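PDB 3ELE: amino Transferase from Eubacterium rectale, which probably transfers amino groups between amino acids and keto acids with the help of pyridoxal-5'-phosphate. Local coordinates for residues His93-Asn98 with Val233-Asp238; Asp100-Thr105 with Tyr259-Asp264; Pro211-Ala216 with Asn239-Tyr244. All blocks are in the same frame, centred on the assembly; numbering follows the deposited sequence.

Leaving helix 79-93, the chain enters the loop 93-98, the first half of contact 1, and then strand 102-105, the first half of contact 2. More than a hundred residues later strand 213-217 opens contact 3. The loop 233-238 next returns to 93-98 and closes contact 1, strand 240-245 closes contact 3 after a short excursion, and 259-264 comes back to 100-105 to close contact 2. Contact 3 is thus nested inside contact 2, whereas contact 1 crosses both. Contacts 2 and 3 belong to one mixed sheet, joined where strand 258-261 pairs with 240-245; contact 1 joins two loops beside that sheet, with Phe97 packing on Leu261 and Thr234 on Val242.

Contact 1: residues His93-Asn98 with Val233-Asp238; sequences HGTHFN and VTKYYD
Lys235 reaches across to the backbone of His93, its NZ donating to His93 O over 2.7 Å. The ammonium group meets the carbonyl nearly end-on, with a C=O...N angle of 163°. A bend at chi3 (-59°) turns CE and NZ toward the carbonyl; CD and CE of Lys235 both lie 3.4 Å from His93 O. Nearer its root, Lys235 CG rests 3.9 Å from Thr95 CG2, the two side chains crossing at about a right angle. Beside them Phe97 and Thr234 approach from opposite directions, and Thr234 OG1 lies 3.5 Å from Phe97 CZ, at the ring edge and near its plane. A small, branched threonine suits this place because its methyl can also pack on Val242 and Pro263. Behind this first shell, Asn90 of helix 79-93 holds the loop, its OD1 hydrogen-bonded to Thr95 OG1 and its ND2 to Phe97 O. On the other side, Val233 O accepts from the backbone N of both Tyr236 and Tyr237, which keeps Lys235 in a tight turn. The lysine thus supplies a partner for the carbonyl of the last helical residue, and Gly94, with positive phi (76°), ends helix 79-93 in the common manner of a C-terminal glycine.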
loop_
_atom_site.group_PDB
_atom_site.type_symbol
_atom_site.label_atom_id
_atom_site.label_comp_id
_atom_site.label_asym_id
_atom_site.label_seq_id
_atom_site.Cartn_x
_atom_site.Cartn_y
_atom_site.Cartn_z
ATOM N N HIS A 93 20.956 18.918 5.160
ATOM C CA HIS A 93 22.045 17.997 5.524
ATOM C C HIS A 93 23.355 18.103 4.745
ATOM O O HIS A 93 24.374 17.507 5.159
ATOM C CB HIS A 93 21.508 16.571 5.431
ATOM C CG HIS A 93 20.278 16.360 6.250
ATOM N ND1 HIS A 93 20.302 16.351 7.629
ATOM C CD2 HIS A 93 18.987 16.185 5.890
ATOM C CE1 HIS A 93 19.072 16.174 8.080
ATOM N NE2 HIS A 93 18.258 16.063 7.044
ATOM N N GLY A 94 23.363 18.867 3.656
ATOM C CA GLY A 94 24.560 18.993 2.829
ATOM C C GLY A 94 24.851 17.798 1.945
ATOM O O GLY A 94 25.969 17.623 1.473
ATOM N N THR A 95 23.809 17.006 1.700
ATOM C CA THR A 95 23.828 15.864 0.818
ATOM C C THR A 95 23.723 16.380 -0.645
ATOM O O THR A 95 23.625 17.606 -0.875
ATOM C CB THR A 95 22.684 14.889 1.198
ATOM O OG1 THR A 95 21.446 15.613 1.306
ATOM C CG2 THR A 95 22.982 14.246 2.517
ATOM N N HIS A 96 23.768 15.450 -1.609
ATOM C CA HIS A 96 23.730 15.772 -3.057
ATOM C C HIS A 96 22.755 14.866 -3.825
ATOM O O HIS A 96 23.048 14.409 -4.945
ATOM C CB HIS A 96 25.156 15.697 -3.659
ATOM C CG HIS A 96 25.838 14.387 -3.417
ATOM N ND1 HIS A 96 26.583 14.145 -2.283
ATOM C CD2 HIS A 96 25.852 13.236 -4.134
ATOM C CE1 HIS A 96 27.043 12.905 -2.321
ATOM N NE2 HIS A 96 26.605 12.330 -3.429
ATOM N N PHE A 97 21.576 14.648 -3.234
ATOM C CA PHE A 97 20.544 13.821 -3.859
ATOM C C PHE A 97 19.853 14.567 -5.006
ATOM O O PHE A 97 19.872 15.797 -5.075
ATOM C CB PHE A 97 19.437 13.414 -2.860
ATOM C CG PHE A 97 19.940 12.728 -1.636
ATOM C CD1 PHE A 97 20.625 11.524 -1.745
ATOM C CD2 PHE A 97 19.713 13.263 -0.363
ATOM C CE1 PHE A 97 21.097 10.880 -0.629
ATOM C CE2 PHE A 97 20.172 12.611 0.776
ATOM C CZ PHE A 97 20.866 11.416 0.634
ATOM N N ASN A 98 19.267 13.789 -5.911
ATOM C CA ASN A 98 18.409 14.313 -6.980
ATOM C C ASN A 98 17.070 13.575 -6.884
ATOM O O ASN A 98 16.931 12.664 -6.073
ATOM C CB ASN A 98 19.103 14.218 -8.357
ATOM C CG ASN A 98 19.424 12.801 -8.773
ATOM O OD1 ASN A 98 18.579 11.902 -8.710
ATOM N ND2 ASN A 98 20.647 12.597 -9.251
ATOM N N VAL A 233 22.384 9.669 8.249
ATOM C CA VAL A 233 23.191 8.424 8.190
ATOM C C VAL A 233 23.903 8.128 6.867
ATOM O O VAL A 233 24.984 7.512 6.875
ATOM C CB VAL A 233 22.340 7.197 8.631
ATOM C CG1 VAL A 233 23.187 5.908 8.697
ATOM C CG2 VAL A 233 21.701 7.458 9.993
ATOM N N THR A 234 23.319 8.587 5.755
ATOM C CA THR A 234 23.876 8.350 4.409
ATOM C C THR A 234 25.245 8.980 4.245
ATOM O O THR A 234 26.051 8.496 3.449
ATOM C CB THR A 234 22.930 8.834 3.268
ATOM O OG1 THR A 234 22.831 10.266 3.279
ATOM C CG2 THR A 234 21.522 8.174 3.411
ATOM N N LYS A 235 25.490 10.056 5.013
ATOM C CA LYS A 235 26.777 10.741 5.021
ATOM C C LYS A 235 27.894 9.969 5.708
ATOM O O LYS A 235 29.063 10.286 5.484
ATOM C CB LYS A 235 26.658 12.104 5.699
ATOM C CG LYS A 235 25.632 13.017 5.044
ATOM C CD LYS A 235 26.002 14.512 5.212
ATOM C CE LYS A 235 26.117 14.941 6.650
ATOM N NZ LYS A 235 26.284 16.425 6.758
ATOM N N TYR A 236 27.527 9.011 6.565
ATOM C CA TYR A 236 28.464 8.199 7.357
ATOM C C TYR A 236 28.683 6.777 6.827
ATOM O O TYR A 236 29.729 6.173 7.076
ATOM C CB TYR A 236 27.944 8.139 8.805
ATOM C CG TYR A 236 27.886 9.502 9.469
ATOM C CD1 TYR A 236 26.748 10.320 9.348
ATOM C CD2 TYR A 236 28.982 9.993 10.206
ATOM C CE1 TYR A 236 26.693 11.590 9.947
ATOM C CE2 TYR A 236 28.941 11.267 10.804
ATOM C CZ TYR A 236 27.794 12.053 10.672
ATOM O OH TYR A 236 27.757 13.298 11.245
ATOM N N TYR A 237 27.675 6.237 6.137
ATOM C CA TYR A 237 27.701 4.898 5.620
ATOM C C TYR A 237 27.097 4.890 4.207
ATOM O O TYR A 237 25.974 5.355 3.991
ATOM C CB TYR A 237 26.930 3.982 6.583
ATOM C CG TYR A 237 27.137 2.510 6.306
ATOM C CD1 TYR A 237 28.383 1.917 6.521
ATOM C CD2 TYR A 237 26.092 1.699 5.863
ATOM C CE1 TYR A 237 28.602 0.556 6.272
ATOM C CE2 TYR A 237 26.310 0.322 5.603
ATOM C CZ TYR A 237 27.561 -0.236 5.816
ATOM O OH TYR A 237 27.786 -1.568 5.570
ATOM N N ASP A 238 27.859 4.365 3.254
ATOM C CA ASP A 238 27.447 4.363 1.848
ATOM C C ASP A 238 26.174 3.550 1.597
ATOM O O ASP A 238 25.196 4.089 1.077
ATOM C CB ASP A 238 28.603 3.899 0.954
ATOM C CG ASP A 238 29.694 4.948 0.788
ATOM O OD1 ASP A 238 29.513 6.138 1.143
ATOM O OD2 ASP A 238 30.745 4.572 0.263
#

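Contact 2: residues Asp100-Thr105 with Tyr259-Asp264; sequences DNLYMT and YVLVPD
Leu102 lays its CD1 methyl over one face of the Tyr259 ring, 3.8 Å from the centroid and displaced toward the rim, a CH-pi contact. Its other methyl, CD2, meets Leu261 CD1 at 3.8 Å. The selenium of Met104, a selenomethionine, packs against Tyr259 CB on the same side of the sheet, where helix 79-93 covers this apolar layer. On the opposite side Thr105 CG2 touches Val260 CG2 (3.9 Å) under helix 108-119, while Thr105 OG1 is occupied by Ser111 and Gly107. Strand 102-105 is the last of seven in the large-domain sheet of fold type I enzymes, and its neighbour 258-261 is the one strand that runs against all the others. The hydrogen-bonded pair Tyr103 and Val260 exchanges both backbone bonds, Tyr103 N to Val260 O at 2.9 Å and Val260 N to Tyr103 O. Beyond the strand ends Val262 N gives a nearly straight bond to Asn101 O. Asparagine suits this margin: with CG beside its own N (chi1 -73°), its amide continues the pairing, ND2 donating to Val262 O (2.7 Å), close to the amide plane, and to Asp264 OD1 (2.8 Å), met from above the carboxylate plane. Asn101 OD1 meanwhile accepts from Asn98 N.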
loop_
_atom_site.group_PDB
_atom_site.type_symbol
_atom_site.label_atom_id
_atom_site.label_comp_id
_atom_site.label_asym_id
_atom_site.label_seq_id
_atom_site.Cartn_x
_atom_site.Cartn_y
_atom_site.Cartn_z
ATOM N N ASP A 100 15.746 11.281 -8.641
ATOM C CA ASP A 100 15.888 9.835 -8.876
ATOM C C ASP A 100 16.470 9.005 -7.721
ATOM O O ASP A 100 16.586 7.794 -7.857
ATOM C CB ASP A 100 16.673 9.574 -10.177
ATOM C CG ASP A 100 15.946 10.080 -11.410
ATOM O OD1 ASP A 100 14.701 10.167 -11.394
ATOM O OD2 ASP A 100 16.622 10.384 -12.411
ATOM N N ASN A 101 16.872 9.650 -6.624
ATOM C CA ASN A 101 17.294 8.953 -5.417
ATOM C C ASN A 101 16.066 8.602 -4.535
ATOM O O ASN A 101 16.225 7.864 -3.564
ATOM C CB ASN A 101 18.302 9.813 -4.608
ATOM C CG ASN A 101 19.681 9.885 -5.249
ATOM O OD1 ASN A 101 20.131 10.949 -5.649
ATOM N ND2 ASN A 101 20.350 8.758 -5.346
ATOM N N LEU A 102 14.867 9.107 -4.876
ATOM C CA LEU A 102 13.644 8.916 -4.068
ATOM C C LEU A 102 12.639 7.982 -4.714
ATOM O O LEU A 102 12.570 7.908 -5.948
ATOM C CB LEU A 102 12.956 10.264 -3.796
ATOM C CG LEU A 102 13.497 11.221 -2.725
ATOM C CD1 LEU A 102 13.441 10.529 -1.357
ATOM C CD2 LEU A 102 14.889 11.726 -3.023
ATOM N N TYR A 103 11.898 7.252 -3.872
ATOM C CA TYR A 103 10.769 6.404 -4.305
ATOM C C TYR A 103 9.639 6.715 -3.329
ATOM O O TYR A 103 9.786 6.433 -2.145
ATOM C CB TYR A 103 11.156 4.921 -4.285
ATOM C CG TYR A 103 10.074 3.976 -4.756
ATOM C CD1 TYR A 103 9.081 3.545 -3.891
ATOM C CD2 TYR A 103 10.046 3.498 -6.053
ATOM C CE1 TYR A 103 8.076 2.684 -4.298
ATOM C CE2 TYR A 103 9.043 2.642 -6.472
ATOM C CZ TYR A 103 8.062 2.229 -5.587
ATOM O OH TYR A 103 7.050 1.369 -5.969
HETATM N N MSE A 104 8.537 7.289 -3.811
HETATM C CA MSE A 104 7.429 7.696 -2.942
HETATM C C MSE A 104 6.597 6.476 -2.543
HETATM O O MSE A 104 6.217 5.679 -3.396
HETATM C CB MSE A 104 6.541 8.761 -3.596
HETATM C CG MSE A 104 7.301 10.017 -4.085
HETATM SE SE MSE A 104 8.440 10.834 -2.764
HETATM C CE MSE A 104 7.072 11.406 -1.521
ATOM N N THR A 105 6.326 6.365 -1.244
ATOM C CA THR A 105 5.637 5.215 -0.662
ATOM C C THR A 105 4.401 5.634 0.127
ATOM O O THR A 105 4.170 6.815 0.367
ATOM C CB THR A 105 6.576 4.412 0.274
ATOM O OG1 THR A 105 6.949 5.235 1.390
ATOM C CG2 THR A 105 7.823 3.898 -0.463
ATOM N N TYR A 259 8.611 7.800 1.978
ATOM C CA TYR A 259 9.554 7.460 0.925
ATOM C C TYR A 259 10.637 6.513 1.373
ATOM O O TYR A 259 10.796 6.251 2.574
ATOM C CB TYR A 259 10.206 8.725 0.317
ATOM C CG TYR A 259 11.028 9.604 1.262
ATOM C CD1 TYR A 259 12.324 9.226 1.674
ATOM C CD2 TYR A 259 10.540 10.841 1.702
ATOM C CE1 TYR A 259 13.092 10.033 2.521
ATOM C CE2 TYR A 259 11.320 11.670 2.543
ATOM C CZ TYR A 259 12.593 11.251 2.941
ATOM O OH TYR A 259 13.363 12.036 3.770
ATOM N N VAL A 260 11.326 5.986 0.359
ATOM C CA VAL A 260 12.548 5.216 0.483
ATOM C C VAL A 260 13.586 6.058 -0.289
ATOM O O VAL A 260 13.371 6.420 -1.459
ATOM C CB VAL A 260 12.472 3.805 -0.112
ATOM C CG1 VAL A 260 13.864 3.143 -0.075
ATOM C CG2 VAL A 260 11.453 2.943 0.670
ATOM N N LEU A 261 14.696 6.360 0.373
ATOM C CA LEU A 261 15.772 7.144 -0.212
ATOM C C LEU A 261 16.896 6.172 -0.533
ATOM O O LEU A 261 17.371 5.468 0.373
ATOM C CB LEU A 261 16.219 8.197 0.792
ATOM C CG LEU A 261 17.413 9.096 0.515
ATOM C CD1 LEU A 261 17.265 9.851 -0.773
ATOM C CD2 LEU A 261 17.577 10.026 1.716
ATOM N N VAL A 262 17.285 6.111 -1.812
ATOM C CA VAL A 262 18.374 5.222 -2.308
ATOM C C VAL A 262 19.565 6.097 -2.807
ATOM O O VAL A 262 19.557 6.533 -3.964
ATOM C CB VAL A 262 17.878 4.277 -3.436
ATOM C CG1 VAL A 262 18.987 3.307 -3.869
ATOM C CG2 VAL A 262 16.663 3.467 -2.985
ATOM N N PRO A 263 20.598 6.339 -1.958
ATOM C CA PRO A 263 21.765 7.156 -2.385
ATOM C C PRO A 263 22.536 6.593 -3.577
ATOM O O PRO A 263 22.492 5.394 -3.822
ATOM C CB PRO A 263 22.674 7.163 -1.135
ATOM C CG PRO A 263 21.785 6.795 -0.013
ATOM C CD PRO A 263 20.765 5.880 -0.569
ATOM N N ASP A 264 23.237 7.465 -4.295
ATOM C CA ASP A 264 24.096 7.049 -5.398
ATOM C C ASP A 264 25.295 6.231 -4.900
ATOM O O ASP A 264 25.765 5.365 -5.627
ATOM C CB ASP A 264 24.591 8.250 -6.246
ATOM C CG ASP A 264 23.521 8.822 -7.178
ATOM O OD1 ASP A 264 22.354 8.365 -7.188
ATOM O OD2 ASP A 264 23.870 9.760 -7.930
#

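Contact 3: residues Pro211-Ala216 with Asn239-Tyr244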
loop_
_atom_site.group_PDB
_atom_site.type_symbol
_atom_site.label_atom_id
_atom_site.label_comp_id
_atom_site.label_asym_id
_atom_site.label_seq_id
_atom_site.Cartn_x
_atom_site.Cartn_y
_atom_site.Cartn_z
ATOM N N PRO A 211 27.642 -6.376 0.937
ATOM C CA PRO A 211 27.149 -5.237 1.708
ATOM C C PRO A 211 26.122 -5.565 2.795
ATOM O O PRO A 211 25.204 -6.336 2.545
ATOM C CB PRO A 211 26.472 -4.365 0.643
ATOM C CG PRO A 211 27.140 -4.735 -0.628
ATOM C CD PRO A 211 27.338 -6.206 -0.500
ATOM N N ILE A 212 26.316 -5.006 3.992
ATOM C CA ILE A 212 25.335 -5.102 5.087
ATOM C C ILE A 212 24.733 -3.710 5.073
ATOM O O ILE A 212 25.427 -2.728 5.357
ATOM C CB ILE A 212 25.960 -5.396 6.461
ATOM C CG1 ILE A 212 26.725 -6.721 6.450
ATOM C CG2 ILE A 212 24.871 -5.435 7.557
ATOM C CD1 ILE A 212 27.589 -6.942 7.673
ATOM N N PHE A 213 23.461 -3.613 4.714
ATOM C CA PHE A 213 22.781 -2.319 4.685
ATOM C C PHE A 213 22.403 -1.795 6.047
ATOM O O PHE A 213 22.233 -2.564 6.977
ATOM C CB PHE A 213 21.532 -2.375 3.799
ATOM C CG PHE A 213 21.866 -2.383 2.368
ATOM C CD1 PHE A 213 22.211 -3.577 1.726
ATOM C CD2 PHE A 213 21.940 -1.179 1.663
ATOM C CE1 PHE A 213 22.590 -3.566 0.392
ATOM C CE2 PHE A 213 22.311 -1.160 0.337
ATOM C CZ PHE A 213 22.631 -2.346 -0.297
ATOM N N ILE A 214 22.343 -0.470 6.160
ATOM C CA ILE A 214 21.719 0.196 7.298
ATOM C C ILE A 214 20.330 0.518 6.737
ATOM O O ILE A 214 20.226 1.076 5.653
ATOM C CB ILE A 214 22.404 1.516 7.720
ATOM C CG1 ILE A 214 23.687 1.246 8.492
ATOM C CG2 ILE A 214 21.481 2.372 8.644
ATOM C CD1 ILE A 214 24.460 2.538 8.934
ATOM N N ILE A 215 19.279 0.089 7.432
ATOM C CA ILE A 215 17.899 0.436 7.090
ATOM C C ILE A 215 17.534 1.410 8.187
ATOM O O ILE A 215 17.354 0.991 9.322
ATOM C CB ILE A 215 16.956 -0.796 7.033
ATOM C CG1 ILE A 215 17.448 -1.802 5.999
ATOM C CG2 ILE A 215 15.526 -0.394 6.706
ATOM C CD1 ILE A 215 18.368 -2.865 6.571
ATOM N N ALA A 216 17.483 2.708 7.845
ATOM C CA ALA A 216 17.216 3.792 8.775
ATOM C C ALA A 216 15.737 4.137 8.795
ATOM O O ALA A 216 15.232 4.744 7.847
ATOM C CB ALA A 216 18.051 5.047 8.401
ATOM N N ASN A 239 26.177 2.297 2.045
ATOM C CA ASN A 239 25.027 1.373 1.893
ATOM C C ASN A 239 23.952 1.602 2.961
ATOM O O ASN A 239 23.747 0.809 3.852
ATOM C CB ASN A 239 25.523 -0.083 1.842
ATOM C CG ASN A 239 26.322 -0.377 0.582
ATOM O OD1 ASN A 239 25.859 -0.114 -0.516
ATOM N ND2 ASN A 239 27.512 -0.934 0.740
ATOM N N THR A 240 23.252 2.719 2.824
ATOM C CA THR A 240 22.190 3.114 3.734
ATOM C C THR A 240 20.948 3.372 2.910
ATOM O O THR A 240 21.024 4.071 1.893
ATOM C CB THR A 240 22.567 4.399 4.461
ATOM O OG1 THR A 240 23.772 4.193 5.191
ATOM C CG2 THR A 240 21.425 4.923 5.429
ATOM N N LEU A 241 19.836 2.779 3.346
ATOM C CA LEU A 241 18.501 3.008 2.807
ATOM C C LEU A 241 17.774 3.766 3.897
ATOM O O LEU A 241 17.838 3.351 5.053
ATOM C CB LEU A 241 17.787 1.687 2.515
ATOM C CG LEU A 241 18.336 0.895 1.327
ATOM C CD1 LEU A 241 17.870 -0.566 1.352
ATOM C CD2 LEU A 241 17.940 1.603 0.018
ATOM N N VAL A 242 17.133 4.890 3.552
ATOM C CA VAL A 242 16.382 5.702 4.521
ATOM C C VAL A 242 14.897 5.538 4.243
ATOM O O VAL A 242 14.476 5.647 3.100
ATOM C CB VAL A 242 16.790 7.193 4.506
ATOM C CG1 VAL A 242 15.943 7.998 5.517
ATOM C CG2 VAL A 242 18.307 7.337 4.808
ATOM N N CYS A 243 14.141 5.226 5.302
ATOM C CA CYS A 243 12.691 5.057 5.283
ATOM C C CYS A 243 12.144 6.203 6.106
ATOM O O CYS A 243 12.515 6.367 7.282
ATOM C CB CYS A 243 12.277 3.720 5.910
ATOM S SG CYS A 243 12.887 2.307 4.977
ATOM N N TYR A 244 11.286 6.996 5.480
ATOM C CA TYR A 244 10.699 8.140 6.106
ATOM C C TYR A 244 9.198 8.190 5.802
ATOM O O TYR A 244 8.720 7.536 4.879
ATOM C CB TYR A 244 11.427 9.390 5.589
ATOM C CG TYR A 244 10.953 10.658 6.253
ATOM C CD1 TYR A 244 11.386 11.002 7.547
ATOM C CD2 TYR A 244 9.997 11.477 5.632
ATOM C CE1 TYR A 244 10.919 12.148 8.178
ATOM C CE2 TYR A 244 9.522 12.632 6.257
ATOM C CZ TYR A 244 9.987 12.968 7.522
ATOM O OH TYR A 244 9.503 14.113 8.119
#
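Asn239 lies against Phe213 and Pro211 at the entrance to two parallel strands. Its CB sits over one face of the Phe213 ring, 4.1 Å from the centroid, close enough for a CH-pi contact. CG, anti to the carbonyl carbon (chi1 -68°), lies 4.0 Å from Pro211 CB. The amide beyond it is not laid flat upon the ring: with chi2 at -52°, the two planes stand 59° apart. At the tip the branches part company: OD1 stays near the ring, 3.8 Å from Phe213 CE2, and accepts a hydrogen bond from Tyr267 N, whereas ND2 rests against Pro211 CB at 3.6 Å. Val3 of the second subunit packs on both Pro211 and Phe213, so this corner borders the dimer interface.

From here the strands run in step. Asn239 O receives Ile214 N, Ile214 O receives Leu241 N (2.9 Å), Leu241 O receives Ala216 N, and Ala216 O receives Cys243 N (2.8 Å). Phe213 and Ile215 turn their own backbone groups to strand 173-178, as is usual inside a parallel sheet. Ile214 and Thr240 lie side by side; Thr240 CG2 comes within 4.1 Å of Ile214 CG2, and its hydroxyl is paired with Tyr237 O. Beta-branched residues suit such extended strands, and Ala216 CB meets Val242 CG2 at 4.3 Å, its short side chain suiting the close approach of the strands. The other face carries Ile215, Leu241 and Cys243, the last two packing on helix 108-119.

The strands continue directly into Asp217 and Ser245, both in the pyridoxal-5'-phosphate pocket. Buried backbone amides paired strand to strand, with mostly apolar side chains on both faces, are consistent with a well-ordered central sheet that probably helps to place these two residues.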